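Local coordinates for protein nucleoporin NUP170 (Chaetomium thermophilum, PDB 5HAX) that is a nuclear pore component whose N-terminal part is a beta-propeller and which probably helps build the pore scaffold, at residues R318-A323 with L423-Q428; R275-M280 with V347-R352; L307-L312 with Q340-Q345; F386-F391 with G460-V465. All coordinates share one frame; numbering follows the deposited sequence.

Contact 1 (R318-A323 with L423-Q428)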
loop_
_atom_site.group_PDB
_atom_site.type_symbol
_atom_site.label_atom_id
_atom_site.label_comp_id
_atom_site.label_asym_id
_atom_site.label_seq_id
_atom_site.Cartn_x
_atom_site.Cartn_y
_atom_site.Cartn_z
ATOM N N ARG A 318 -16.982 10.290 4.364
ATOM C CA ARG A 318 -16.432 8.946 4.482
ATOM C C ARG A 318 -17.049 8.293 5.713
ATOM O O ARG A 318 -16.786 8.713 6.845
ATOM C CB ARG A 318 -14.908 8.984 4.572
ATOM C CG ARG A 318 -14.213 9.125 3.225
ATOM C CD ARG A 318 -12.720 9.373 3.387
ATOM N NE ARG A 318 -12.424 10.778 3.650
ATOM C CZ ARG A 318 -11.240 11.234 4.044
ATOM N NH1 ARG A 318 -11.065 12.533 4.247
ATOM N NH2 ARG A 318 -10.227 10.396 4.234
ATOM N N LEU A 319 -17.873 7.271 5.486
ATOM C CA LEU A 319 -18.532 6.522 6.548
ATOM C C LEU A 319 -17.709 5.274 6.845
ATOM O O LEU A 319 -17.499 4.443 5.957
ATOM C CB LEU A 319 -19.953 6.132 6.138
ATOM C CG LEU A 319 -20.802 7.198 5.442
ATOM C CD1 LEU A 319 -22.151 6.612 5.036
ATOM C CD2 LEU A 319 -20.991 8.412 6.333
ATOM N N PHE A 320 -17.260 5.138 8.089
ATOM C CA PHE A 320 -16.463 3.994 8.516
ATOM C C PHE A 320 -17.332 3.068 9.358
ATOM O O PHE A 320 -17.823 3.465 10.421
ATOM C CB PHE A 320 -15.233 4.454 9.296
ATOM C CG PHE A 320 -14.200 5.117 8.437
ATOM C CD1 PHE A 320 -13.161 4.382 7.889
ATOM C CD2 PHE A 320 -14.280 6.471 8.157
ATOM C CE1 PHE A 320 -12.212 4.986 7.089
ATOM C CE2 PHE A 320 -13.334 7.083 7.357
ATOM C CZ PHE A 320 -12.299 6.338 6.820
ATOM N N LEU A 321 -17.513 1.838 8.882
ATOM C CA LEU A 321 -18.420 0.881 9.497
ATOM C C LEU A 321 -17.646 -0.260 10.133
ATOM O O LEU A 321 -16.718 -0.813 9.531
ATOM C CB LEU A 321 -19.403 0.308 8.476
ATOM C CG LEU A 321 -20.314 1.337 7.811
ATOM C CD1 LEU A 321 -19.823 1.622 6.405
ATOM C CD2 LEU A 321 -21.758 0.859 7.805
ATOM N N SER A 322 -18.048 -0.611 11.347
ATOM C CA SER A 322 -17.574 -1.810 12.011
ATOM C C SER A 322 -18.485 -2.982 11.672
ATOM O O SER A 322 -19.604 -2.812 11.185
ATOM C CB SER A 322 -17.535 -1.610 13.525
ATOM O OG SER A 322 -18.847 -1.438 14.036
ATOM N N ALA A 323 -17.981 -4.183 11.933
ATOM C CA ALA A 323 -18.774 -5.396 11.843
ATOM C C ALA A 323 -18.330 -6.327 12.960
ATOM O O ALA A 323 -17.146 -6.366 13.305
ATOM C CB ALA A 323 -18.623 -6.081 10.481
ATOM N N LEU A 423 -6.154 11.091 20.431
ATOM C CA LEU A 423 -5.938 10.699 19.045
ATOM C C LEU A 423 -7.138 11.065 18.181
ATOM O O LEU A 423 -8.283 10.753 18.523
ATOM C CB LEU A 423 -5.677 9.196 18.959
ATOM C CG LEU A 423 -4.260 8.730 19.299
ATOM C CD1 LEU A 423 -4.226 7.218 19.450
ATOM C CD2 LEU A 423 -3.274 9.191 18.236
ATOM N N LYS A 424 -6.868 11.719 17.053
ATOM C CA LYS A 424 -7.879 12.027 16.055
ATOM C C LYS A 424 -7.336 11.688 14.673
ATOM O O LYS A 424 -6.129 11.528 14.477
ATOM C CB LYS A 424 -8.296 13.502 16.102
ATOM C CG LYS A 424 -8.745 13.984 17.472
ATOM C CD LYS A 424 -9.413 15.347 17.377
ATOM C CE LYS A 424 -9.412 16.074 18.711
ATOM N NZ LYS A 424 -8.567 17.300 18.659
ATOM N N TYR A 425 -8.253 11.589 13.709
ATOM C CA TYR A 425 -7.911 11.243 12.328
ATOM C C TYR A 425 -7.380 12.486 11.607
ATOM O O TYR A 425 -8.009 13.051 10.709
ATOM C CB TYR A 425 -9.127 10.656 11.622
ATOM C CG TYR A 425 -8.879 10.102 10.229
ATOM C CD1 TYR A 425 -7.601 10.050 9.683
ATOM C CD2 TYR A 425 -9.937 9.635 9.456
ATOM C CE1 TYR A 425 -7.388 9.547 8.412
ATOM C CE2 TYR A 425 -9.730 9.131 8.187
ATOM C CZ TYR A 425 -8.456 9.090 7.670
ATOM O OH TYR A 425 -8.253 8.590 6.404
ATOM N N PHE A 426 -6.188 12.910 12.019
ATOM C CA PHE A 426 -5.513 14.009 11.344
ATOM C C PHE A 426 -5.134 13.599 9.924
ATOM O O PHE A 426 -4.755 12.452 9.675
ATOM C CB PHE A 426 -4.262 14.428 12.119
ATOM C CG PHE A 426 -4.528 14.806 13.551
ATOM C CD1 PHE A 426 -5.172 15.992 13.861
ATOM C CD2 PHE A 426 -4.121 13.981 14.587
ATOM C CE1 PHE A 426 -5.414 16.342 15.178
ATOM C CE2 PHE A 426 -4.359 14.327 15.904
ATOM C CZ PHE A 426 -5.006 15.507 16.198
ATOM N N GLU A 427 -5.235 14.546 8.990
ATOM C CA GLU A 427 -4.946 14.275 7.587
ATOM C C GLU A 427 -4.193 15.438 6.956
ATOM O O GLU A 427 -4.356 16.596 7.348
ATOM C CB GLU A 427 -6.229 14.020 6.776
ATOM C CG GLU A 427 -6.826 12.630 6.944
ATOM C CD GLU A 427 -7.962 12.363 5.972
ATOM O OE1 GLU A 427 -7.754 11.601 5.005
ATOM O OE2 GLU A 427 -9.063 12.915 6.173
ATOM N N GLN A 428 -3.361 15.100 5.972
ATOM C CA GLN A 428 -2.769 16.054 5.042
ATOM C C GLN A 428 -3.460 15.887 3.695
ATOM O O GLN A 428 -3.578 14.764 3.198
ATOM C CB GLN A 428 -1.262 15.818 4.896
ATOM C CG GLN A 428 -0.444 16.077 6.157
ATOM C CD GLN A 428 -0.210 17.550 6.418
ATOM O OE1 GLN A 428 0.006 18.332 5.492
ATOM N NE2 GLN A 428 -0.246 17.937 7.686
HETATM O O HOH W 1 -9.454 7.335 4.154
#

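Contact 2 (R275-M280 with V347-R352). With PO4 (phosphate ion), chain D.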
loop_
_atom_site.group_PDB
_atom_site.type_symbol
_atom_site.label_atom_id
_atom_site.label_comp_id
_atom_site.label_asym_id
_atom_site.label_seq_id
_atom_site.Cartn_x
_atom_site.Cartn_y
_atom_site.Cartn_z
ATOM N N ARG A 275 -30.041 5.667 10.524
ATOM C CA ARG A 275 -30.438 5.532 11.921
ATOM C C ARG A 275 -29.217 5.551 12.836
ATOM O O ARG A 275 -29.212 6.240 13.863
ATOM C CB ARG A 275 -31.252 4.253 12.111
ATOM C CG ARG A 275 -31.771 4.064 13.525
ATOM C CD ARG A 275 -32.926 3.074 13.580
ATOM N NE ARG A 275 -32.724 1.937 12.683
ATOM C CZ ARG A 275 -33.298 1.800 11.489
ATOM N NH1 ARG A 275 -34.130 2.726 11.027
ATOM N NH2 ARG A 275 -33.045 0.724 10.755
ATOM N N ASP A 276 -28.171 4.800 12.480
ATOM C CA ASP A 276 -26.912 4.886 13.214
ATOM C C ASP A 276 -26.419 6.324 13.266
ATOM O O ASP A 276 -26.027 6.827 14.325
ATOM C CB ASP A 276 -25.848 4.000 12.562
ATOM C CG ASP A 276 -26.206 2.529 12.588
ATOM O OD1 ASP A 276 -25.603 1.757 11.809
ATOM O OD2 ASP A 276 -27.087 2.139 13.383
ATOM N N PHE A 277 -26.441 7.002 12.118
ATOM C CA PHE A 277 -25.958 8.376 12.040
ATOM C C PHE A 277 -26.745 9.296 12.965
ATOM O O PHE A 277 -26.174 10.202 13.584
ATOM C CB PHE A 277 -26.044 8.854 10.590
ATOM C CG PHE A 277 -25.467 10.218 10.360
ATOM C CD1 PHE A 277 -24.134 10.477 10.629
ATOM C CD2 PHE A 277 -26.252 11.234 9.844
ATOM C CE1 PHE A 277 -23.601 11.731 10.407
ATOM C CE2 PHE A 277 -25.724 12.488 9.617
ATOM C CZ PHE A 277 -24.395 12.737 9.899
ATOM N N ALA A 278 -28.056 9.074 13.080
ATOM C CA ALA A 278 -28.879 9.925 13.933
ATOM C C ALA A 278 -28.560 9.719 15.407
ATOM O O ALA A 278 -28.695 10.654 16.204
ATOM C CB ALA A 278 -30.361 9.657 13.671
ATOM N N HIS A 279 -28.139 8.513 15.788
ATOM C CA HIS A 279 -27.759 8.232 17.165
ATOM C C HIS A 279 -26.397 8.807 17.530
ATOM O O HIS A 279 -26.048 8.824 18.715
ATOM C CB HIS A 279 -27.759 6.721 17.414
ATOM C CG HIS A 279 -29.110 6.088 17.282
ATOM N ND1 HIS A 279 -29.340 4.756 17.551
ATOM C CD2 HIS A 279 -30.306 6.605 16.907
ATOM C CE1 HIS A 279 -30.615 4.480 17.349
ATOM N NE2 HIS A 279 -31.223 5.585 16.958
ATOM N N MET A 280 -25.625 9.271 16.550
ATOM C CA MET A 280 -24.351 9.911 16.826
ATOM C C MET A 280 -24.577 11.318 17.369
ATOM O O MET A 280 -25.644 11.916 17.202
ATOM C CB MET A 280 -23.491 9.965 15.563
ATOM C CG MET A 280 -23.227 8.603 14.943
ATOM S SD MET A 280 -22.276 8.686 13.413
ATOM C CE MET A 280 -20.663 9.130 14.048
ATOM N N VAL A 347 -17.376 8.961 11.257
ATOM C CA VAL A 347 -17.533 9.720 10.019
ATOM C C VAL A 347 -16.398 10.729 9.918
ATOM O O VAL A 347 -16.169 11.508 10.849
ATOM C CB VAL A 347 -18.890 10.452 9.958
ATOM C CG1 VAL A 347 -19.018 11.227 8.648
ATOM C CG2 VAL A 347 -20.040 9.471 10.115
ATOM N N LYS A 348 -15.704 10.728 8.778
ATOM C CA LYS A 348 -14.767 11.790 8.431
ATOM C C LYS A 348 -15.465 12.731 7.455
ATOM O O LYS A 348 -15.751 12.352 6.313
ATOM C CB LYS A 348 -13.480 11.225 7.830
ATOM C CG LYS A 348 -12.369 12.265 7.653
ATOM C CD LYS A 348 -11.853 12.783 9.001
ATOM C CE LYS A 348 -11.052 14.072 8.861
ATOM N NZ LYS A 348 -9.622 13.834 8.531
ATOM N N PHE A 349 -15.743 13.951 7.908
ATOM C CA PHE A 349 -16.428 14.928 7.080
ATOM C C PHE A 349 -15.456 15.617 6.124
ATOM O O PHE A 349 -14.243 15.609 6.343
ATOM C CB PHE A 349 -17.127 15.964 7.955
ATOM C CG PHE A 349 -18.370 15.447 8.629
ATOM C CD1 PHE A 349 -19.572 15.387 7.943
ATOM C CD2 PHE A 349 -18.336 15.024 9.947
ATOM C CE1 PHE A 349 -20.716 14.914 8.558
ATOM C CE2 PHE A 349 -19.478 14.550 10.568
ATOM C CZ PHE A 349 -20.668 14.495 9.870
ATOM N N PRO A 350 -15.971 16.229 5.061
ATOM C CA PRO A 350 -15.097 16.777 4.012
ATOM C C PRO A 350 -14.293 17.968 4.499
ATOM O O PRO A 350 -14.688 18.655 5.454
ATOM C CB PRO A 350 -16.084 17.204 2.913
ATOM C CG PRO A 350 -17.353 16.508 3.212
ATOM C CD PRO A 350 -17.394 16.309 4.689
ATOM N N PRO A 351 -13.178 18.270 3.838
ATOM C CA PRO A 351 -12.470 19.526 4.103
ATOM C C PRO A 351 -13.269 20.707 3.572
ATOM O O PRO A 351 -14.239 20.551 2.832
ATOM C CB PRO A 351 -11.160 19.350 3.338
ATOM C CG PRO A 351 -11.568 18.525 2.152
ATOM C CD PRO A 351 -12.623 17.571 2.664
ATOM N N ARG A 352 -12.837 21.909 3.951
ATOM C CA ARG A 352 -13.516 23.138 3.550
ATOM C C ARG A 352 -12.805 23.882 2.427
ATOM O O ARG A 352 -13.469 24.476 1.572
ATOM C CB ARG A 352 -13.673 24.069 4.756
ATOM C CG ARG A 352 -14.560 25.279 4.478
ATOM C CD ARG A 352 -15.219 25.793 5.747
ATOM N NE ARG A 352 -16.338 24.951 6.164
ATOM C CZ ARG A 352 -17.602 25.121 5.783
ATOM N NH1 ARG A 352 -17.936 26.106 4.959
ATOM N NH2 ARG A 352 -18.540 24.294 6.229
HETATM P P PO4 D . -30.779 -1.671 12.676
HETATM O O1 PO4 D . -30.652 -0.264 12.142
HETATM O O2 PO4 D . -31.017 -2.631 11.534
HETATM O O3 PO4 D . -31.945 -1.731 13.634
HETATM O O4 PO4 D . -29.510 -2.048 13.402
#

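Contact 3 (L307-L312 with Q340-Q345)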
loop_
_atom_site.group_PDB
_atom_site.type_symbol
_atom_site.label_atom_id
_atom_site.label_comp_id
_atom_site.label_asym_id
_atom_site.label_seq_id
_atom_site.Cartn_x
_atom_site.Cartn_y
_atom_site.Cartn_z
ATOM N N LEU A 307 -13.163 -1.827 12.430
ATOM C CA LEU A 307 -13.601 -1.136 11.221
ATOM C C LEU A 307 -13.328 -2.008 10.003
ATOM O O LEU A 307 -12.172 -2.261 9.652
ATOM C CB LEU A 307 -12.903 0.215 11.098
ATOM C CG LEU A 307 -13.283 1.246 12.163
ATOM C CD1 LEU A 307 -12.437 2.500 12.011
ATOM C CD2 LEU A 307 -14.767 1.591 12.092
ATOM N N HIS A 308 -14.401 -2.458 9.351
ATOM C CA HIS A 308 -14.325 -3.353 8.205
ATOM C C HIS A 308 -14.384 -2.640 6.862
ATOM O O HIS A 308 -13.879 -3.177 5.870
ATOM C CB HIS A 308 -15.478 -4.364 8.246
ATOM C CG HIS A 308 -15.250 -5.522 9.167
ATOM N ND1 HIS A 308 -14.924 -5.367 10.497
ATOM C CD2 HIS A 308 -15.326 -6.857 8.952
ATOM C CE1 HIS A 308 -14.798 -6.557 11.058
ATOM N NE2 HIS A 308 -15.038 -7.478 10.142
ATOM N N LEU A 309 -14.991 -1.457 6.793
ATOM C CA LEU A 309 -15.437 -0.934 5.510
ATOM C C LEU A 309 -15.537 0.583 5.564
ATOM O O LEU A 309 -15.992 1.145 6.564
ATOM C CB LEU A 309 -16.797 -1.542 5.146
ATOM C CG LEU A 309 -17.316 -1.358 3.726
ATOM C CD1 LEU A 309 -16.452 -2.132 2.744
ATOM C CD2 LEU A 309 -18.766 -1.808 3.653
ATOM N N MET A 310 -15.116 1.233 4.481
ATOM C CA MET A 310 -15.369 2.649 4.259
ATOM C C MET A 310 -16.409 2.803 3.160
ATOM O O MET A 310 -16.362 2.101 2.145
ATOM C CB MET A 310 -14.094 3.400 3.864
ATOM C CG MET A 310 -14.254 4.918 3.900
ATOM S SD MET A 310 -12.952 5.814 3.030
ATOM C CE MET A 310 -13.406 5.501 1.325
ATOM N N ALA A 311 -17.346 3.725 3.365
ATOM C CA ALA A 311 -18.376 4.040 2.386
ATOM C C ALA A 311 -18.342 5.535 2.114
ATOM O O ALA A 311 -18.305 6.337 3.052
ATOM C CB ALA A 311 -19.763 3.612 2.878
ATOM N N LEU A 312 -18.337 5.902 0.837
ATOM C CA LEU A 312 -18.253 7.293 0.412
ATOM C C LEU A 312 -19.612 7.751 -0.102
ATOM O O LEU A 312 -20.198 7.104 -0.974
ATOM C CB LEU A 312 -17.193 7.468 -0.678
ATOM C CG LEU A 312 -17.004 8.903 -1.181
ATOM C CD1 LEU A 312 -16.428 9.784 -0.083
ATOM C CD2 LEU A 312 -16.115 8.926 -2.410
ATOM N N GLN A 340 -22.160 -10.866 11.798
ATOM C CA GLN A 340 -23.609 -10.881 11.664
ATOM C C GLN A 340 -24.239 -9.510 11.856
ATOM O O GLN A 340 -25.462 -9.384 11.723
ATOM C CB GLN A 340 -24.227 -11.872 12.663
ATOM C CG GLN A 340 -23.807 -13.317 12.434
ATOM C CD GLN A 340 -24.236 -13.844 11.075
ATOM O OE1 GLN A 340 -25.208 -13.368 10.488
ATOM N NE2 GLN A 340 -23.503 -14.830 10.563
ATOM N N SER A 341 -23.446 -8.482 12.146
ATOM C CA SER A 341 -23.951 -7.136 12.361
ATOM C C SER A 341 -22.958 -6.143 11.777
ATOM O O SER A 341 -21.753 -6.401 11.738
ATOM C CB SER A 341 -24.171 -6.856 13.854
ATOM O OG SER A 341 -24.630 -5.534 14.068
ATOM N N MET A 342 -23.481 -5.010 11.308
ATOM C CA MET A 342 -22.672 -3.928 10.764
ATOM C C MET A 342 -23.266 -2.605 11.220
ATOM O O MET A 342 -24.484 -2.412 11.162
ATOM C CB MET A 342 -22.611 -3.981 9.229
ATOM C CG MET A 342 -21.943 -2.767 8.589
ATOM S SD MET A 342 -21.779 -2.911 6.796
ATOM C CE MET A 342 -20.485 -4.140 6.669
ATOM N N GLN A 343 -22.402 -1.694 11.665
ATOM C CA GLN A 343 -22.851 -0.443 12.261
ATOM C C GLN A 343 -21.951 0.703 11.829
ATOM O O GLN A 343 -20.721 0.579 11.836
ATOM C CB GLN A 343 -22.863 -0.544 13.792
ATOM C CG GLN A 343 -23.342 0.713 14.495
ATOM C CD GLN A 343 -23.351 0.563 16.004
ATOM O OE1 GLN A 343 -23.222 -0.542 16.530
ATOM N NE2 GLN A 343 -23.501 1.679 16.708
ATOM N N LEU A 344 -22.572 1.823 11.462
ATOM C CA LEU A 344 -21.826 3.046 11.195
ATOM C C LEU A 344 -21.334 3.635 12.512
ATOM O O LEU A 344 -22.137 4.032 13.362
ATOM C CB LEU A 344 -22.694 4.050 10.443
ATOM C CG LEU A 344 -22.106 5.458 10.302
ATOM C CD1 LEU A 344 -20.702 5.409 9.716
ATOM C CD2 LEU A 344 -23.009 6.332 9.447
ATOM N N GLN A 345 -20.014 3.695 12.675
ATOM C CA GLN A 345 -19.377 4.105 13.921
ATOM C C GLN A 345 -18.733 5.480 13.855
ATOM O O GLN A 345 -18.856 6.256 14.806
ATOM C CB GLN A 345 -18.302 3.084 14.318
ATOM C CG GLN A 345 -18.835 1.712 14.703
ATOM C CD GLN A 345 -19.400 1.677 16.110
ATOM O OE1 GLN A 345 -19.669 2.717 16.710
ATOM N NE2 GLN A 345 -19.575 0.476 16.646
#

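Contact 4 (F386-F391 with G460-V465)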
loop_
_atom_site.group_PDB
_atom_site.type_symbol
_atom_site.label_atom_id
_atom_site.label_comp_id
_atom_site.label_asym_id
_atom_site.label_seq_id
_atom_site.Cartn_x
_atom_site.Cartn_y
_atom_site.Cartn_z
ATOM N N PHE A 386 -6.841 3.351 -0.171
ATOM C CA PHE A 386 -5.763 2.374 -0.113
ATOM C C PHE A 386 -5.086 2.466 1.245
ATOM O O PHE A 386 -4.866 3.566 1.763
ATOM C CB PHE A 386 -4.731 2.610 -1.226
ATOM C CG PHE A 386 -5.326 2.663 -2.602
ATOM C CD1 PHE A 386 -5.598 1.498 -3.295
ATOM C CD2 PHE A 386 -5.610 3.876 -3.203
ATOM C CE1 PHE A 386 -6.144 1.541 -4.560
ATOM C CE2 PHE A 386 -6.157 3.925 -4.469
ATOM C CZ PHE A 386 -6.424 2.756 -5.148
ATOM N N SER A 387 -4.775 1.310 1.828
ATOM C CA SER A 387 -4.024 1.267 3.078
ATOM C C SER A 387 -2.732 2.063 2.911
ATOM O O SER A 387 -2.098 1.990 1.857
ATOM C CB SER A 387 -3.708 -0.175 3.483
ATOM O OG SER A 387 -4.890 -0.929 3.686
ATOM N N PRO A 388 -2.328 2.819 3.946
ATOM C CA PRO A 388 -2.920 2.942 5.281
ATOM C C PRO A 388 -3.985 4.038 5.390
ATOM O O PRO A 388 -4.245 4.514 6.496
ATOM C CB PRO A 388 -1.710 3.279 6.147
ATOM C CG PRO A 388 -0.873 4.126 5.250
ATOM C CD PRO A 388 -1.107 3.634 3.833
ATOM N N GLY A 389 -4.587 4.433 4.269
ATOM C CA GLY A 389 -5.651 5.421 4.295
ATOM C C GLY A 389 -5.589 6.459 3.192
ATOM O O GLY A 389 -6.311 7.460 3.247
ATOM N N TYR A 390 -4.736 6.243 2.193
ATOM C CA TYR A 390 -4.670 7.146 1.049
ATOM C C TYR A 390 -6.036 7.225 0.374
ATOM O O TYR A 390 -6.589 6.203 -0.038
ATOM C CB TYR A 390 -3.617 6.658 0.053
ATOM C CG TYR A 390 -2.242 6.400 0.635
ATOM C CD1 TYR A 390 -1.725 7.194 1.655
ATOM C CD2 TYR A 390 -1.457 5.355 0.157
ATOM C CE1 TYR A 390 -0.464 6.951 2.177
ATOM C CE2 TYR A 390 -0.200 5.108 0.671
ATOM C CZ TYR A 390 0.294 5.907 1.678
ATOM O OH TYR A 390 1.548 5.649 2.187
ATOM N N PHE A 391 -6.572 8.439 0.250
ATOM C CA PHE A 391 -7.942 8.663 -0.204
ATOM C C PHE A 391 -7.931 9.513 -1.467
ATOM O O PHE A 391 -7.368 10.611 -1.472
ATOM C CB PHE A 391 -8.763 9.338 0.901
ATOM C CG PHE A 391 -10.151 9.745 0.481
ATOM C CD1 PHE A 391 -11.015 8.830 -0.093
ATOM C CD2 PHE A 391 -10.599 11.038 0.694
ATOM C CE1 PHE A 391 -12.294 9.203 -0.468
ATOM C CE2 PHE A 391 -11.875 11.415 0.326
ATOM C CZ PHE A 391 -12.724 10.495 -0.253
ATOM N N GLY A 460 0.223 1.217 10.175
ATOM C CA GLY A 460 0.172 2.426 9.376
ATOM C C GLY A 460 1.389 3.321 9.492
ATOM O O GLY A 460 1.329 4.494 9.116
ATOM N N ASN A 461 2.505 2.788 9.993
ATOM C CA ASN A 461 3.682 3.607 10.286
ATOM C C ASN A 461 4.473 3.847 9.000
ATOM O O ASN A 461 5.433 3.145 8.672
ATOM C CB ASN A 461 4.539 2.943 11.355
ATOM C CG ASN A 461 5.564 3.891 11.945
ATOM O OD1 ASN A 461 5.845 4.949 11.381
ATOM N ND2 ASN A 461 6.131 3.515 13.083
ATOM N N GLU A 462 4.057 4.884 8.266
ATOM C CA GLU A 462 4.769 5.279 7.051
ATOM C C GLU A 462 6.224 5.621 7.341
ATOM O O GLU A 462 7.113 5.333 6.531
ATOM C CB GLU A 462 4.098 6.489 6.406
ATOM C CG GLU A 462 2.710 6.270 5.849
ATOM C CD GLU A 462 2.235 7.479 5.069
ATOM O OE1 GLU A 462 2.231 7.420 3.822
ATOM O OE2 GLU A 462 1.889 8.499 5.701
ATOM N N LEU A 463 6.481 6.270 8.480
ATOM C CA LEU A 463 7.830 6.728 8.786
ATOM C C LEU A 463 8.801 5.560 8.871
ATOM O O LEU A 463 9.956 5.669 8.449
ATOM C CB LEU A 463 7.819 7.517 10.096
ATOM C CG LEU A 463 6.939 8.767 10.073
ATOM C CD1 LEU A 463 6.675 9.267 11.482
ATOM C CD2 LEU A 463 7.586 9.854 9.232
ATOM N N ALA A 464 8.334 4.423 9.389
ATOM C CA ALA A 464 9.213 3.286 9.626
ATOM C C ALA A 464 9.685 2.639 8.329
ATOM O O ALA A 464 10.772 2.048 8.300
ATOM C CB ALA A 464 8.494 2.254 10.492
ATOM N N VAL A 465 8.900 2.738 7.257
ATOM C CA VAL A 465 9.171 2.025 6.011
ATOM C C VAL A 465 9.657 2.958 4.909
ATOM O O VAL A 465 9.675 2.566 3.734
ATOM C CB VAL A 465 7.932 1.238 5.547
ATOM C CG1 VAL A 465 7.605 0.134 6.540
ATOM C CG2 VAL A 465 6.737 2.164 5.361
#

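Contact 1 (R318-A323 with L423-Q428)
Two cations grip OE2 of E427: R318 NH1 at 2.8 Å and K348 NZ, both reaching from one blade of the beta-propeller to the next. R318 lies on strand 318-324 and E427 on strand 427-433, in sheets that follow one another along the chain, and the pairing illustrates how a buried charge cluster can tie adjacent blades together. The guanidinium approaches end-on, using NH1 and NH2 for one carboxylate oxygen each. NH2 meets OE1 of E427 at 2.9 Å, almost straight at 173° and within the guanidinium plane, whereas NH1 uses the syn lone pair of OE2, which lies tilted from that plane. The fit is therefore twisted, with the two planes 46° apart. A bend at chi3 (-82°) in R318 swings its nitrogens round to E427, whose OE1 is also hydrogen-bonded to S407. A lysine in place of R318 would probably keep at most one of the two bonds, giving up the paired grip and leaving the carboxylate freer to turn. Beside this bridge the side chains of Y425 and F320 cross at about a right angle, F320 CZ lying 4.0 Å from Y425 CE2. K348 makes a cation-pi contact with Y425 as well. A water bridges the two sides, accepting from R318 NH2 at 3.2 Å and donating to Y425 OH at 2.8 Å.

Contact 2 (R275-M280 with V347-R352)
The rings of F277 and F349 approach from opposite directions, and F349 CZ sits at the edge of the F277 ring, close to its plane, 4.1 Å from F277 CE1. One face of the F349 ring is covered from within its own segment by V347 CG1, which stands 3.8 Å above the plane over the ring centre; F287 makes an edge-to-face pair with F277. The two methyls of V347 thus divide the work. CG1 supports F349, while CG2 faces the helix and touches M280 CE at 4.0 Å and F277 CE1 at 4.2 Å. F277 reaches the strand because CG is anti to the backbone N (chi1 -175°), carrying the ring off the helix flank, and M280 curls back through its bent chi3. The outcome is a wholly apolar seam. At the other side of the helix, R275 NE and NH2 both donate to O1 of a phosphate, at 3.1 and 2.9 Å, with the anion at the guanidinium edge; S272 binds it too, and it probably came from the crystallisation liquor. Helix 270-279 follows the last strand of one sheet and leans on strand 341-348 of the next, an interblade helical insertion packed against a beta-propeller blade.

Contact 3 (L307-L312 with Q340-Q345)
The methyl CE of M342 meets the CD2 branch of L309 at 4.2 Å, an apolar touch between two strands that are not neighbours. Both belong to one blade of the beta-propeller, where strand 318-324 runs between strands 307-313 and 341-348, and the contact shows how side chains can reach across an intervening strand on one face of a sheet. M342 extends with CG anti to the backbone N (chi1 172°) and turns only at chi3 (-72°), which brings its terminal methyl over to the leucine. L309 likewise throws its branches forward, with chi1 at -168°. A second, looser touch lies further along, where L307 CD2 approaches Q345 CB at 4.4 Å; the Q345 amide leads off elsewhere, and its NE2 makes a weak hydrogen bond to S322 on the middle strand. Next outward comes the preceding blade: Y243 and I251 each touch both L309 and M342, so the pair is built into the interface between two sheets. The backbone sets the positions. H308 and L309 both face L321 in a classic beta bulge, which inserts an extra residue and alters the twist of strand 307-313 at the leucine itself. On the other strand, M342 is anchored through its own carbonyl, where M342 O accepts a hydrogen bond from K268 NZ.

Contact 4 (F386-F391 with G460-V465)
P388 and G460 bring their backbones together, CA atoms 5.2 Å apart, at a turn where a cis peptide precedes P388 and a classic beta bulge sets G389 and Y390 both against F386. P388 CB rests 3.8 Å from G460 CA, and P388 CG lies 4.2 Å from E462 CG. The polar link is the short bond from Y390 OH to E462 OE1, 2.5 Å long. The carboxylate stands at the edge of the tyrosine ring, with its plane turned 53° from the ring's, and OE1 is met on its anti side, from a position tilted out of the carboxylate plane. E462 runs extended beyond CG, which carries the carboxylate out to the hydroxyl, while R487 and T411 hold OE2. P388 CD lies over one face of the Y390 ring, 3.4 Å above it and toward the rim, which probably restricts turning of the ring. A phenylalanine in place of Y390 would probably leave OE1 without its hydroxyl donor and the loop less firmly tied to the turn. In the loop itself, N461 OD1 accepts from A464 N at 3.2 Å in an Asx motif. The turn joins strands 380-386 and 390-395; the loop lies between helix 456-459 and strand 473-478, where A464 and V465 touch R600, just after helix 586-599.

In the fold
All four contacts lie in the propeller-like part of the chain. Contacts 1, 2 and 3 share the sheet of strands 293-298, 307-313, 318-324, 341-348 and 33-35, with centres 10 to 13 Å apart, and their segments interlock along the sequence: contact 3 is nested inside the loop closed by contact 2, while contact 1 crosses both. Contact 1 then reaches the following sheet, which also holds the first segment of contact 4, 13 Å from it between centres. Contacts 2 and 4, about 23 Å apart between centres, do not touch. Contact 3 holds strands within one blade, contact 1 joins that blade to the next, and contact 4 ties a turn of that next blade to a loop near the C-terminal helices.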